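Teicoplanin pseudoaglycone deacetylases Orf2 (Actinoplanes teichomyceticus, PDB 3DFF) is a zinc-dependent deacetylase that probably removes the acetyl group from the N-acetylglucosamine of the teicoplanin pseudoaglycone during biosynthesis of the lipoglycopeptide antibiotic. Local coordinates at residues 15-20 / 77-82; 41-46 / 165-170; 63-68 / 72-77; 224-229 / 242-247. All blocks are in the same frame, centred on the assembly; numbering follows the deposited sequence.

Contact 1: 15-20 / 77-82; sequences PHLDDA and KEDIAA. With ZN (zinc ion), chain B.
The zinc-binding segment P15-A20, a loop after strand 9-14 that opens helix 19-33 at D19, meets helix 71-85 where L17 turns its side chain onto D79. The methyl CD2 of L17 lies 3.6 Å from the carboxylate carbon CG of D79, and the two side chains run roughly perpendicular to each other. L17 is the centre of an inverse gamma turn and points toward helix 71-85, while H16 and D19 bind the zinc ion. D79 reaches L17 with CG anti to the backbone N (chi1 -173°). Its carboxylate is held by Y229 at OD1 and by H92 at OD2. Two waters bridge the segments. One donates to D79 OD1 at 2.7 Å and, in a weak bond, to the carbonyl O of H16; the other joins the carbonyl O of L17 to E78 OE1.

The zinc ion is bound by H16 ND1 at 2.1 Å and by both oxygens of D19, unequally: OD2 stands at 2.1 Å and OD1 at 2.6 Å. D19 OD2 also accepts from the backbone N of H16 at 3.0 Å through its anti lone pair, a bond that ties the carboxylate back to its own loop. H164 and two waters complete the sphere, one of these waters donating to D18 OD1 at 2.6 Å. The far nitrogen NE2 of H16 is bonded to D163, which probably helps hold the ring's orientation. This P-H-L-D-D sequence, with its His/Asp/His zinc site, is the metal-binding signature of the PIG-L deacetylase family.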
# COMPACT_ATOMS: atom_id res chain seq x y z
N PRO A 15 -1.06 -0.89 -2.48
CA PRO A 15 -1.08 -2.35 -2.66
C PRO A 15 -2.31 -2.96 -2.01
O PRO A 15 -3.05 -3.69 -2.68
CB PRO A 15 0.22 -2.84 -1.97
CG PRO A 15 0.99 -1.64 -1.68
CD PRO A 15 0.10 -0.43 -1.69
N HIS A 16 -2.52 -2.67 -0.72
CA HIS A 16 -3.60 -3.29 0.05
C HIS A 16 -4.53 -2.24 0.60
O HIS A 16 -4.23 -1.04 0.56
CB HIS A 16 -3.05 -4.07 1.24
CG HIS A 16 -2.12 -5.16 0.86
ND1 HIS A 16 -0.81 -5.20 1.29
CD2 HIS A 16 -2.30 -6.27 0.10
CE1 HIS A 16 -0.23 -6.29 0.82
NE2 HIS A 16 -1.11 -6.94 0.08
N LEU A 17 -5.66 -2.70 1.13
CA LEU A 17 -6.67 -1.83 1.72
C LEU A 17 -6.23 -1.39 3.12
O LEU A 17 -6.61 -1.99 4.14
CB LEU A 17 -8.02 -2.56 1.74
CG LEU A 17 -8.57 -2.95 0.35
CD1 LEU A 17 -9.57 -4.07 0.44
CD2 LEU A 17 -9.22 -1.72 -0.34
N ASP A 18 -5.39 -0.35 3.13
CA ASP A 18 -4.86 0.31 4.34
C ASP A 18 -3.55 1.05 4.07
O ASP A 18 -3.24 2.00 4.77
CB ASP A 18 -4.67 -0.65 5.53
CG ASP A 18 -3.74 -1.85 5.21
OD1 ASP A 18 -3.15 -1.95 4.12
OD2 ASP A 18 -3.65 -2.74 6.08
N ASP A 19 -2.78 0.61 3.08
CA ASP A 19 -1.39 1.07 2.98
C ASP A 19 -1.28 2.56 2.69
O ASP A 19 -0.46 3.25 3.29
CB ASP A 19 -0.60 0.28 1.92
CG ASP A 19 -0.34 -1.15 2.33
OD1 ASP A 19 0.27 -1.38 3.39
OD2 ASP A 19 -0.73 -2.06 1.58
N ALA A 20 -2.11 3.05 1.77
CA ALA A 20 -2.06 4.47 1.38
C ALA A 20 -2.41 5.35 2.56
O ALA A 20 -1.79 6.42 2.75
CB ALA A 20 -3.04 4.74 0.21
N LYS A 77 -15.15 -2.07 2.70
CA LYS A 77 -16.01 -1.12 3.43
C LYS A 77 -15.19 -0.24 4.38
O LYS A 77 -15.42 0.97 4.46
CB LYS A 77 -17.14 -1.82 4.18
CG LYS A 77 -18.16 -2.43 3.24
CD LYS A 77 -19.31 -3.08 4.00
CE LYS A 77 -20.39 -3.54 3.04
NZ LYS A 77 -21.42 -4.36 3.73
N GLU A 78 -14.21 -0.84 5.05
CA GLU A 78 -13.29 -0.07 5.90
C GLU A 78 -12.54 0.99 5.10
O GLU A 78 -12.40 2.13 5.56
CB GLU A 78 -12.25 -0.98 6.57
CG GLU A 78 -12.80 -1.86 7.63
CD GLU A 78 -11.78 -2.84 8.19
OE1 GLU A 78 -10.64 -2.93 7.67
OE2 GLU A 78 -12.15 -3.54 9.14
N ASP A 79 -12.05 0.61 3.92
CA ASP A 79 -11.28 1.50 3.07
C ASP A 79 -12.13 2.68 2.62
O ASP A 79 -11.67 3.82 2.58
CB ASP A 79 -10.76 0.72 1.87
CG ASP A 79 -9.80 1.52 1.01
OD1 ASP A 79 -8.71 1.92 1.50
OD2 ASP A 79 -10.12 1.72 -0.18
N ILE A 80 -13.39 2.42 2.29
CA ILE A 80 -14.28 3.49 1.86
C ILE A 80 -14.54 4.47 3.01
O ILE A 80 -14.51 5.68 2.79
CB ILE A 80 -15.59 2.92 1.30
CG1 ILE A 80 -15.29 2.14 0.01
CG2 ILE A 80 -16.62 4.04 1.04
CD1 ILE A 80 -16.47 1.27 -0.46
N ALA A 81 -14.75 3.94 4.21
CA ALA A 81 -14.91 4.78 5.41
C ALA A 81 -13.65 5.62 5.65
O ALA A 81 -13.73 6.84 5.82
CB ALA A 81 -15.25 3.93 6.62
N ALA A 82 -12.47 4.98 5.59
CA ALA A 82 -11.21 5.68 5.83
C ALA A 82 -10.99 6.81 4.83
O ALA A 82 -10.71 7.95 5.24
CB ALA A 82 -10.02 4.70 5.80
ZN ZN B . 0.14 -3.77 2.50
O HOH W 1 -6.30 1.65 0.26
O HOH W 2 -8.49 -3.27 5.86
O HOH W 3 -1.40 -3.80 3.94
O HOH W 4 1.19 -5.03 3.64

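Contact 2: 41-46 / 165-170; sequences YTVFAG and EATRDA
The F44 ring carries CG1 of V43, its neighbour in sequence, over one face, 3.6 Å above the plane and offset toward the rim, while helix 162-178 meets it at the edge. There T167 OG1 lies 3.4 Å from F44 CE2, and CB of A166 comes to 4.2 Å from F44 CZ, both near the ring plane. The other flat group, the R168 guanidinium, has E165 CA over one face, toward the rim, and D169 at its edge. Its NE and NH2 both reach D169 OD1 at 3.0 Å in a salt bridge, the oxygen lying 2° out of the guanidinium plane, while NH1 goes to the carbonyl O of A156.

The hydroxyl of T167 has its polar partner in its own helix, the carbonyl O of D163. With OG1 beside the backbone N (chi1 -64°), T167 has CG2 left to meet CG2 of V43 at 3.9 Å. Two successive residues, A166 and T167, thus meet the F44 edge, and T167 also meets V43.

All four touching residues are buried. The chain after strand 37-42 lies beside strand 9-14, whose I13 touches both V43 and T167; V136 of helix 126-147 also packs on V43, and H16 and D163 of the zinc region lie close to F44.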
# COMPACT_ATOMS: atom_id res chain seq x y z
N TYR A 41 -6.46 4.33 -5.63
CA TYR A 41 -6.73 3.04 -6.27
C TYR A 41 -5.98 1.97 -5.52
O TYR A 41 -4.76 2.06 -5.38
CB TYR A 41 -6.26 3.09 -7.73
CG TYR A 41 -6.13 1.75 -8.44
CD1 TYR A 41 -7.25 0.93 -8.62
CD2 TYR A 41 -4.90 1.32 -8.92
CE1 TYR A 41 -7.13 -0.30 -9.27
CE2 TYR A 41 -4.76 0.08 -9.58
CZ TYR A 41 -5.90 -0.72 -9.75
OH TYR A 41 -5.79 -1.93 -10.39
N THR A 42 -6.70 0.94 -5.05
CA THR A 42 -6.04 -0.18 -4.39
C THR A 42 -6.00 -1.37 -5.35
O THR A 42 -7.03 -1.82 -5.84
CB THR A 42 -6.77 -0.57 -3.10
OG1 THR A 42 -6.78 0.56 -2.21
CG2 THR A 42 -6.05 -1.76 -2.42
N VAL A 43 -4.79 -1.85 -5.61
CA VAL A 43 -4.51 -2.95 -6.53
C VAL A 43 -5.09 -4.28 -6.04
O VAL A 43 -5.87 -4.92 -6.75
CB VAL A 43 -2.99 -3.09 -6.76
CG1 VAL A 43 -2.65 -4.25 -7.72
CG2 VAL A 43 -2.43 -1.78 -7.30
N PHE A 44 -4.71 -4.69 -4.83
CA PHE A 44 -5.06 -6.03 -4.34
C PHE A 44 -6.34 -6.01 -3.51
O PHE A 44 -6.39 -6.43 -2.36
CB PHE A 44 -3.86 -6.68 -3.63
CG PHE A 44 -2.73 -6.97 -4.57
CD1 PHE A 44 -2.78 -8.09 -5.40
CD2 PHE A 44 -1.66 -6.08 -4.69
CE1 PHE A 44 -1.75 -8.36 -6.33
CE2 PHE A 44 -0.62 -6.34 -5.62
CZ PHE A 44 -0.68 -7.49 -6.46
N ALA A 45 -7.40 -5.49 -4.13
CA ALA A 45 -8.72 -5.39 -3.51
C ALA A 45 -9.71 -6.34 -4.19
O ALA A 45 -10.90 -6.21 -3.99
CB ALA A 45 -9.23 -3.94 -3.59
N GLY A 46 -9.18 -7.31 -4.94
CA GLY A 46 -10.01 -8.23 -5.74
C GLY A 46 -10.86 -9.13 -4.87
O GLY A 46 -10.38 -9.64 -3.84
N GLU A 165 5.87 -4.96 -3.68
CA GLU A 165 6.83 -4.93 -4.79
C GLU A 165 6.14 -4.99 -6.15
O GLU A 165 6.52 -4.25 -7.05
CB GLU A 165 7.87 -6.05 -4.64
CG GLU A 165 8.70 -5.85 -3.39
CD GLU A 165 9.88 -6.80 -3.27
OE1 GLU A 165 9.92 -7.82 -3.98
OE2 GLU A 165 10.76 -6.51 -2.44
N ALA A 166 5.14 -5.85 -6.29
CA ALA A 166 4.38 -5.92 -7.57
C ALA A 166 3.70 -4.60 -7.89
O ALA A 166 3.73 -4.15 -9.05
CB ALA A 166 3.35 -7.03 -7.50
N THR A 167 3.10 -3.97 -6.89
CA THR A 167 2.40 -2.70 -7.08
C THR A 167 3.39 -1.63 -7.52
O THR A 167 3.15 -0.89 -8.49
CB THR A 167 1.71 -2.28 -5.77
OG1 THR A 167 0.70 -3.25 -5.45
CG2 THR A 167 1.07 -0.90 -5.92
N ARG A 168 4.50 -1.55 -6.80
CA ARG A 168 5.49 -0.52 -7.03
C ARG A 168 6.05 -0.66 -8.44
O ARG A 168 6.08 0.31 -9.20
CB ARG A 168 6.60 -0.59 -5.99
CG ARG A 168 7.77 0.38 -6.26
CD ARG A 168 9.02 -0.06 -5.54
NE ARG A 168 9.52 -1.34 -6.05
CZ ARG A 168 10.34 -2.15 -5.39
NH1 ARG A 168 10.77 -1.83 -4.16
NH2 ARG A 168 10.72 -3.29 -5.93
N ASP A 169 6.47 -1.87 -8.79
CA ASP A 169 7.09 -2.12 -10.10
C ASP A 169 6.08 -1.81 -11.21
O ASP A 169 6.41 -1.10 -12.16
CB ASP A 169 7.61 -3.56 -10.19
CG ASP A 169 8.80 -3.83 -9.26
OD1 ASP A 169 9.29 -2.90 -8.58
OD2 ASP A 169 9.29 -4.98 -9.25
N ALA A 170 4.87 -2.33 -11.09
CA ALA A 170 3.83 -2.06 -12.11
C ALA A 170 3.58 -0.55 -12.27
O ALA A 170 3.46 -0.06 -13.39
CB ALA A 170 2.54 -2.74 -11.73

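Contact 3: 63-68 / 72-77; sequences WGLAPD and VLYRRK
This is a local, partly buried contact of aromatic faces with aliphatic and cationic groups, between the loop after helix 54-62 and the start of helix 71-85. At one end the R75 chain runs across the W63 side chain, nearly perpendicular to it. R75 CD lies over the six-membered ring of W63, 4.1 Å from its centroid and 19° off the normal, a CH-pi contact. The chain of R75 bends at chi3, which brings the guanidinium over the same ring: CZ is 4.6 Å from the centroid, a cation-pi interaction, with R75 NH1 3.3 Å from W63 CH2. The two planes are inclined by 58°, so the guanidinium is tilted over the ring rather than stacked flat on it. NH2 bonds to the carbonyl O of L17 beside the zinc site and makes a long, weak ion pair with D18 OD2.

At the other end L65 sends its methyl CD2 onto the face of Y74, 3.7 Å from the ring centroid and only 10° off the normal. The methyl sits over the centre of the ring, L65 and Y74 overlapping as they extend in opposing senses.

Between W63 and L65, G64, with positive phi, is the C-prime residue of a Schellman motif that ends helix 54-62. The chain then returns along helix 71-85, whose A71 touches both W63 and L65, while S231 and Q232 from the loop before helix 233-237 lie against W63.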
# COMPACT_ATOMS: atom_id res chain seq x y z
N TRP A 63 -7.95 -10.79 11.89
CA TRP A 63 -8.68 -9.58 11.50
C TRP A 63 -10.04 -9.46 12.19
O TRP A 63 -10.82 -8.55 11.88
CB TRP A 63 -8.89 -9.55 9.99
CG TRP A 63 -7.62 -9.39 9.21
CD1 TRP A 63 -6.43 -8.88 9.66
CD2 TRP A 63 -7.42 -9.70 7.83
NE1 TRP A 63 -5.51 -8.88 8.65
CE2 TRP A 63 -6.09 -9.37 7.51
CE3 TRP A 63 -8.26 -10.22 6.83
CZ2 TRP A 63 -5.57 -9.54 6.23
CZ3 TRP A 63 -7.74 -10.40 5.57
CH2 TRP A 63 -6.40 -10.07 5.27
N GLY A 64 -10.33 -10.37 13.12
CA GLY A 64 -11.59 -10.31 13.87
C GLY A 64 -12.81 -10.79 13.12
O GLY A 64 -13.94 -10.40 13.45
N LEU A 65 -12.59 -11.66 12.14
CA LEU A 65 -13.64 -12.24 11.32
C LEU A 65 -13.68 -13.74 11.53
O LEU A 65 -12.76 -14.33 12.08
CB LEU A 65 -13.40 -11.93 9.84
CG LEU A 65 -13.28 -10.45 9.47
CD1 LEU A 65 -12.92 -10.28 8.00
CD2 LEU A 65 -14.58 -9.72 9.82
N ALA A 66 -14.76 -14.35 11.09
CA ALA A 66 -14.85 -15.80 11.04
C ALA A 66 -13.97 -16.28 9.87
O ALA A 66 -13.74 -15.52 8.92
CB ALA A 66 -16.28 -16.20 10.83
N PRO A 67 -13.48 -17.55 9.93
CA PRO A 67 -12.59 -18.05 8.88
C PRO A 67 -13.15 -17.89 7.46
O PRO A 67 -12.39 -17.56 6.54
CB PRO A 67 -12.42 -19.54 9.23
CG PRO A 67 -12.65 -19.60 10.71
CD PRO A 67 -13.71 -18.56 10.98
N ASP A 68 -14.45 -18.11 7.28
CA ASP A 68 -15.03 -18.10 5.94
C ASP A 68 -15.79 -16.82 5.57
O ASP A 68 -16.49 -16.77 4.55
CB ASP A 68 -15.93 -19.33 5.72
CG ASP A 68 -15.14 -20.61 5.49
OD1 ASP A 68 -13.91 -20.54 5.21
OD2 ASP A 68 -15.76 -21.69 5.58
N VAL A 72 -12.67 -9.60 2.07
CA VAL A 72 -12.42 -8.53 1.12
C VAL A 72 -13.56 -7.50 1.19
O VAL A 72 -13.29 -6.29 1.18
CB VAL A 72 -12.27 -9.06 -0.32
CG1 VAL A 72 -12.15 -7.89 -1.32
CG2 VAL A 72 -11.05 -9.98 -0.43
N LEU A 73 -14.81 -7.95 1.26
CA LEU A 73 -15.93 -7.02 1.41
C LEU A 73 -15.79 -6.17 2.68
O LEU A 73 -15.92 -4.94 2.61
CB LEU A 73 -17.30 -7.74 1.41
CG LEU A 73 -18.53 -6.85 1.45
CD1 LEU A 73 -18.58 -5.90 0.24
CD2 LEU A 73 -19.78 -7.70 1.53
N TYR A 74 -15.49 -6.81 3.81
CA TYR A 74 -15.30 -6.08 5.08
C TYR A 74 -14.21 -5.03 4.91
O TYR A 74 -14.38 -3.88 5.30
CB TYR A 74 -14.92 -7.02 6.22
CG TYR A 74 -16.09 -7.67 6.94
CD1 TYR A 74 -16.64 -8.86 6.46
CD2 TYR A 74 -16.62 -7.12 8.10
CE1 TYR A 74 -17.71 -9.48 7.09
CE2 TYR A 74 -17.71 -7.74 8.76
CZ TYR A 74 -18.24 -8.92 8.24
OH TYR A 74 -19.31 -9.54 8.86
N ARG A 75 -13.09 -5.42 4.29
CA ARG A 75 -11.95 -4.52 4.14
C ARG A 75 -12.21 -3.40 3.15
O ARG A 75 -11.73 -2.26 3.31
CB ARG A 75 -10.69 -5.32 3.77
CG ARG A 75 -10.22 -6.22 4.90
CD ARG A 75 -8.82 -6.76 4.62
NE ARG A 75 -7.82 -5.70 4.65
CZ ARG A 75 -6.54 -5.88 4.32
NH1 ARG A 75 -6.13 -7.07 3.90
NH2 ARG A 75 -5.68 -4.87 4.38
N ARG A 76 -12.99 -3.70 2.11
CA ARG A 76 -13.36 -2.68 1.16
C ARG A 76 -14.22 -1.63 1.85
O ARG A 76 -14.03 -0.44 1.60
CB ARG A 76 -14.17 -3.26 0.00
CG ARG A 76 -13.29 -3.85 -1.09
CD ARG A 76 -14.19 -4.36 -2.21
NE ARG A 76 -13.40 -4.92 -3.31
CZ ARG A 76 -13.86 -5.05 -4.55
NH1 ARG A 76 -15.08 -4.62 -4.86
NH2 ARG A 76 -13.10 -5.57 -5.49
N LYS A 77 -15.15 -2.07 2.70
CA LYS A 77 -16.01 -1.12 3.43
C LYS A 77 -15.19 -0.24 4.38
O LYS A 77 -15.42 0.97 4.46
CB LYS A 77 -17.14 -1.82 4.18
CG LYS A 77 -18.16 -2.43 3.24
CD LYS A 77 -19.31 -3.08 4.00
CE LYS A 77 -20.39 -3.54 3.04
NZ LYS A 77 -21.42 -4.36 3.73

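Contact 4: 224-229 / 242-247; sequences QAVERY and NLFDRL
N242 OD1 is gripped by two nitrogens of R246, NE at 2.7 Å and NH2 at 3.0 Å, in a side-on clasp one turn up helix 243-254. Both donors come from the same face of the amide, above its plane rather than on a lone pair, whereas the oxygen lies almost in the guanidinium plane. NH2 also bonds to the carbonyl O of L236, fastening this helix start to helix 233-237.

Across the contact the partners are largely apolar. With CG anti to its carbonyl carbon (chi1 -64°), F244 points its ring at V226 and E227. V226 comes from the opposite direction and meets the CE1-CZ edge: its CB lies in the ring plane there, and its methyl CG1 is 3.8 Å from F244 CZ at an oblique angle. The same methyl reaches CD2 of L243 at 4.0 Å, so V226 packs against two successive side chains of helix 243-254. E227 adds its aliphatic part at the edge, E227 CG being 3.9 Å from F244 CZ; its carboxylate plane stands 78° to the ring. F223 of helix 216-226 stacks on F244.

A type I beta turn runs from V226 to Y229, and R228 NH1 returns to the carbonyl O of Q224 at 3.0 Å. V21 and L22 of helix 19-33 also touch V226. The arrangement is side-chain packing between two helices, a phenylalanine edge seated against a valine, and it packs helix 243-254 against helix 216-226 and its following turn, which in turn touches helix 19-33.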
# COMPACT_ATOMS: atom_id res chain seq x y z
N GLN A 224 -7.40 9.30 12.64
CA GLN A 224 -8.82 8.92 12.71
C GLN A 224 -9.15 7.99 11.53
O GLN A 224 -9.89 7.03 11.69
CB GLN A 224 -9.73 10.15 12.68
CG GLN A 224 -9.75 10.93 13.99
CD GLN A 224 -10.26 12.35 13.83
OE1 GLN A 224 -10.83 12.72 12.80
NE2 GLN A 224 -10.04 13.16 14.87
N ALA A 225 -8.61 8.30 10.36
CA ALA A 225 -8.85 7.47 9.16
C ALA A 225 -8.25 6.07 9.33
O ALA A 225 -8.91 5.07 9.04
CB ALA A 225 -8.30 8.15 7.92
N VAL A 226 -7.02 5.99 9.82
CA VAL A 226 -6.42 4.70 10.14
C VAL A 226 -7.35 3.88 11.02
O VAL A 226 -7.55 2.67 10.80
CB VAL A 226 -5.02 4.87 10.79
CG1 VAL A 226 -4.50 3.54 11.32
CG2 VAL A 226 -4.04 5.48 9.82
N GLU A 227 -8.01 4.52 12.00
CA GLU A 227 -8.89 3.79 12.89
C GLU A 227 -10.09 3.13 12.22
O GLU A 227 -10.73 2.26 12.81
CB GLU A 227 -9.35 4.69 14.04
CG GLU A 227 -8.20 5.08 14.93
CD GLU A 227 -8.61 5.95 16.09
OE1 GLU A 227 -9.31 6.96 15.87
OE2 GLU A 227 -8.22 5.62 17.23
N ARG A 228 -10.41 3.56 10.99
CA ARG A 228 -11.53 2.99 10.26
C ARG A 228 -11.19 1.58 9.84
O ARG A 228 -12.09 0.77 9.61
CB ARG A 228 -11.91 3.84 9.05
CG ARG A 228 -13.03 4.83 9.30
CD ARG A 228 -12.60 5.92 10.25
NE ARG A 228 -13.68 6.89 10.47
CZ ARG A 228 -13.72 7.70 11.52
NH1 ARG A 228 -12.76 7.65 12.44
NH2 ARG A 228 -14.73 8.55 11.67
N TYR A 229 -9.89 1.28 9.74
CA TYR A 229 -9.47 -0.09 9.38
C TYR A 229 -9.50 -0.99 10.59
O TYR A 229 -8.45 -1.47 11.06
CB TYR A 229 -8.08 -0.11 8.71
CG TYR A 229 -8.04 0.64 7.40
CD1 TYR A 229 -8.56 0.08 6.22
CD2 TYR A 229 -7.45 1.90 7.33
CE1 TYR A 229 -8.48 0.76 5.00
CE2 TYR A 229 -7.39 2.60 6.13
CZ TYR A 229 -7.91 2.03 4.96
OH TYR A 229 -7.83 2.74 3.80
N ASN A 242 0.64 0.52 20.52
CA ASN A 242 1.32 1.80 20.38
C ASN A 242 1.58 2.25 18.95
O ASN A 242 2.57 2.95 18.70
CB ASN A 242 2.66 1.72 21.13
CG ASN A 242 3.60 0.71 20.50
OD1 ASN A 242 3.17 -0.15 19.73
ND2 ASN A 242 4.89 0.81 20.83
N LEU A 243 0.73 1.85 18.00
CA LEU A 243 0.92 2.27 16.60
C LEU A 243 1.10 3.77 16.46
O LEU A 243 2.06 4.22 15.84
CB LEU A 243 -0.23 1.79 15.70
CG LEU A 243 -0.14 2.27 14.23
CD1 LEU A 243 0.94 1.54 13.44
CD2 LEU A 243 -1.50 2.17 13.53
N PHE A 244 0.18 4.56 17.00
CA PHE A 244 0.23 6.00 16.79
C PHE A 244 1.46 6.62 17.45
O PHE A 244 2.07 7.53 16.90
CB PHE A 244 -1.08 6.68 17.17
CG PHE A 244 -2.25 6.24 16.31
CD1 PHE A 244 -2.14 6.28 14.93
CD2 PHE A 244 -3.42 5.76 16.88
CE1 PHE A 244 -3.19 5.86 14.11
CE2 PHE A 244 -4.48 5.35 16.07
CZ PHE A 244 -4.35 5.40 14.68
N ASP A 245 1.85 6.08 18.61
CA ASP A 245 3.10 6.52 19.25
C ASP A 245 4.32 6.25 18.36
O ASP A 245 5.20 7.10 18.22
CB ASP A 245 3.28 5.85 20.61
CG ASP A 245 2.37 6.43 21.66
OD1 ASP A 245 1.67 7.43 21.38
OD2 ASP A 245 2.36 5.89 22.78
N ARG A 246 4.36 5.07 17.76
CA ARG A 246 5.47 4.69 16.89
C ARG A 246 5.48 5.52 15.63
O ARG A 246 6.53 5.92 15.16
CB ARG A 246 5.40 3.20 16.56
CG ARG A 246 5.99 2.33 17.66
CD ARG A 246 5.97 0.88 17.28
NE ARG A 246 4.64 0.32 17.49
CZ ARG A 246 3.88 -0.21 16.54
NH1 ARG A 246 4.31 -0.27 15.29
NH2 ARG A 246 2.68 -0.70 16.84
N LEU A 247 4.29 5.81 15.09
CA LEU A 247 4.20 6.71 13.93
C LEU A 247 4.64 8.14 14.26
O LEU A 247 5.34 8.77 13.48
CB LEU A 247 2.79 6.69 13.35
CG LEU A 247 2.30 5.35 12.77
CD1 LEU A 247 0.92 5.56 12.16
CD2 LEU A 247 3.25 4.77 11.73

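How the contacts relate
Contacts 1 and 2 are buried, whereas contacts 3 and 4 are partly buried and farther from the centre of the chain. Contacts 1 and 3 share helix 71-85: contact 1 uses its acidic residues beside the metal loop, and contact 3 its tyrosine and arginine, the arginine reaching back to that loop. P15 O and F44 N, 2.9 Å apart, join the metal loop to contact 2, and A45 O meets R76 NH2 between contacts 2 and 3. Contact 4 reaches contact 1 through Y229. Metal and water chemistry marks contact 1; contact 3 adds cation-pi and CH-pi faces, while contacts 2 and 4 set mainly apolar side chains at aromatic edges.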